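Local atomic coordinates of bacteriocin immunity protein (Pseudomonas aeruginosa, PDB entry 4UHP), a protein that binds the DNase domain of pyocin AP41 and thereby probably protects the producing bacterium from its own toxin. Residues 15-20 with 24-29. Residues are numbered along the deposited sequence; the frame is centred on the assembly and turned at random.
Sequences FLEIIE and KNKSGL
Lys26 reaches back from the loop between helix 12-19 and helix 31-49 and sets its ammonium against Glu17 and Glu20, in the small, largely helical fold of the colicin/pyocin immunity proteins. The closer-packed part of the contact surrounds Lys26 NZ. It donates to the backbone carbonyl of Glu17, Lys26 NZ to Glu17 O 3.2 Å, approaching well off the C=O direction (angle 113°) and somewhat out of the carbonyl plane. Lys26 NZ also forms a salt bridge with Glu20 OE1, 3.3 Å away, which it meets nearly along the carboxylate C-O bond. Glu17 crosses Lys26 at about a right angle, and its CG lies against Lys26 NZ at 3.1 Å. The Lys26 chain runs fully extended beyond CG and so spans the gap between loop and helix; Lys26 CE lies 3.7 Å from Glu20 OE1.

The Lys24 side is looser. Its chain bends at chi3 (102°), which brings CE beside Glu20 CB, but the salt bridge from Lys24 NZ to Glu20 OE1 is long at 3.8 Å, and the backbone bond from Lys24 N to Glu20 O is weak. Both lysines thus share one carboxylate oxygen in a surface network. Farther along the loop, an Asx motif at Asn25 and an ST turn at Ser27 shape the backbone, and Ser27 packs on Leu34 and Arg37 of helix 31-49. Asn25, between the two lysines in sequence, packs on an aromatic side chain of the bound DNase chain, so the loop borders the toxin interface. The carboxylate of Glu17 is the loose end, too distant for a salt bridge: Glu17 OE2 stays 4.1 Å from Lys26 NZ.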
loop_
_atom_site.group_PDB
_atom_site.type_symbol
_atom_site.label_atom_id
_atom_site.label_comp_id
_atom_site.label_asym_id
_atom_site.label_seq_id
_atom_site.Cartn_x
_atom_site.Cartn_y
_atom_site.Cartn_z
ATOM N N PHE D 15 -15.917 15.009 4.413
ATOM C CA PHE D 15 -14.795 14.155 4.773
ATOM C C PHE D 15 -14.966 12.771 4.156
ATOM O O PHE D 15 -13.997 12.157 3.706
ATOM C CB PHE D 15 -14.665 14.058 6.292
ATOM C CG PHE D 15 -13.385 13.426 6.754
ATOM C CD1 PHE D 15 -12.193 14.128 6.698
ATOM C CD2 PHE D 15 -13.376 12.136 7.260
ATOM C CE1 PHE D 15 -11.013 13.553 7.131
ATOM C CE2 PHE D 15 -12.201 11.555 7.693
ATOM C CZ PHE D 15 -11.017 12.265 7.630
ATOM N N LEU D 16 -16.208 12.296 4.133
ATOM C CA LEU D 16 -16.549 11.034 3.485
ATOM C C LEU D 16 -16.153 11.062 2.013
ATOM O O LEU D 16 -15.725 10.054 1.454
ATOM C CB LEU D 16 -18.046 10.749 3.624
ATOM C CG LEU D 16 -18.573 9.477 2.957
ATOM C CD1 LEU D 16 -17.969 8.239 3.606
ATOM C CD2 LEU D 16 -20.092 9.428 3.008
ATOM N N GLU D 17 -16.298 12.233 1.400
ATOM C CA GLU D 17 -15.926 12.451 0.006
ATOM C C GLU D 17 -14.455 12.129 -0.245
ATOM O O GLU D 17 -14.105 11.533 -1.267
ATOM C CB GLU D 17 -16.232 13.898 -0.389
ATOM C CG GLU D 17 -15.766 14.293 -1.776
ATOM C CD GLU D 17 -16.329 15.629 -2.218
ATOM O OE1 GLU D 17 -16.950 16.320 -1.382
ATOM O OE2 GLU D 17 -16.159 15.983 -3.405
ATOM N N ILE D 18 -13.599 12.523 0.692
ATOM C CA ILE D 18 -12.171 12.240 0.603
ATOM C C ILE D 18 -11.890 10.754 0.798
ATOM O O ILE D 18 -11.083 10.163 0.073
ATOM C CB ILE D 18 -11.370 13.045 1.647
ATOM C CG1 ILE D 18 -11.510 14.546 1.393
ATOM C CG2 ILE D 18 -9.905 12.643 1.632
ATOM C CD1 ILE D 18 -10.732 15.395 2.370
ATOM N N ILE D 19 -12.561 10.153 1.777
ATOM C CA ILE D 19 -12.345 8.747 2.099
ATOM C C ILE D 19 -12.739 7.833 0.937
ATOM O O ILE D 19 -12.081 6.824 0.677
ATOM C CB ILE D 19 -13.127 8.337 3.360
ATOM C CG1 ILE D 19 -12.759 9.253 4.529
ATOM C CG2 ILE D 19 -12.834 6.895 3.723
ATOM C CD1 ILE D 19 -11.271 9.290 4.820
ATOM N N GLU D 20 -13.798 8.203 0.224
ATOM C CA GLU D 20 -14.267 7.421 -0.914
ATOM C C GLU D 20 -13.196 7.299 -1.997
ATOM O O GLU D 20 -13.200 6.356 -2.787
ATOM C CB GLU D 20 -15.538 8.042 -1.497
ATOM C CG GLU D 20 -16.773 7.843 -0.634
ATOM C CD GLU D 20 -17.967 8.641 -1.119
ATOM O OE1 GLU D 20 -17.773 9.590 -1.908
ATOM O OE2 GLU D 20 -19.101 8.324 -0.701
ATOM N N LYS D 24 -12.156 4.351 -4.994
ATOM C CA LYS D 24 -12.480 4.619 -6.391
ATOM C C LYS D 24 -11.536 5.666 -6.963
ATOM O O LYS D 24 -10.874 6.390 -6.218
ATOM C CB LYS D 24 -13.930 5.092 -6.536
ATOM C CG LYS D 24 -14.097 6.605 -6.463
ATOM C CD LYS D 24 -15.553 7.011 -6.635
ATOM C CE LYS D 24 -16.192 7.359 -5.300
ATOM N NZ LYS D 24 -17.410 8.202 -5.461
ATOM N N ASN D 25 -11.479 5.747 -8.287
ATOM C CA ASN D 25 -10.651 6.750 -8.946
ATOM C C ASN D 25 -11.439 8.019 -9.246
ATOM O O ASN D 25 -11.812 8.270 -10.391
ATOM C CB ASN D 25 -10.053 6.187 -10.236
ATOM C CG ASN D 25 -8.883 7.006 -10.739
ATOM O OD1 ASN D 25 -8.649 8.124 -10.280
ATOM N ND2 ASN D 25 -8.140 6.453 -11.690
ATOM N N LYS D 26 -11.683 8.818 -8.211
ATOM C CA LYS D 26 -12.419 10.068 -8.360
ATOM C C LYS D 26 -11.667 11.078 -9.211
ATOM O O LYS D 26 -12.252 11.740 -10.066
ATOM C CB LYS D 26 -12.720 10.680 -6.991
ATOM C CG LYS D 26 -14.098 10.351 -6.458
ATOM C CD LYS D 26 -14.467 11.247 -5.294
ATOM C CE LYS D 26 -15.874 10.969 -4.807
ATOM N NZ LYS D 26 -16.227 11.846 -3.669
ATOM N N SER D 27 -10.366 11.187 -8.967
ATOM C CA SER D 27 -9.537 12.192 -9.617
ATOM C C SER D 27 -9.350 11.902 -11.100
ATOM O O SER D 27 -9.244 12.823 -11.909
ATOM C CB SER D 27 -8.175 12.274 -8.926
ATOM O OG SER D 27 -7.503 11.027 -8.989
ATOM N N GLY D 28 -9.310 10.620 -11.449
ATOM C CA GLY D 28 -9.083 10.208 -12.823
ATOM C C GLY D 28 -7.601 10.087 -13.126
ATOM O O GLY D 28 -7.205 9.670 -14.216
ATOM N N LEU D 29 -6.782 10.454 -12.146
ATOM C CA LEU D 29 -5.333 10.413 -12.293
ATOM C C LEU D 29 -4.827 8.981 -12.405
ATOM O O LEU D 29 -5.453 8.046 -11.904
ATOM C CB LEU D 29 -4.657 11.116 -11.114
ATOM C CG LEU D 29 -5.037 12.580 -10.887
ATOM C CD1 LEU D 29 -4.321 13.131 -9.662
ATOM C CD2 LEU D 29 -4.721 13.410 -12.120
#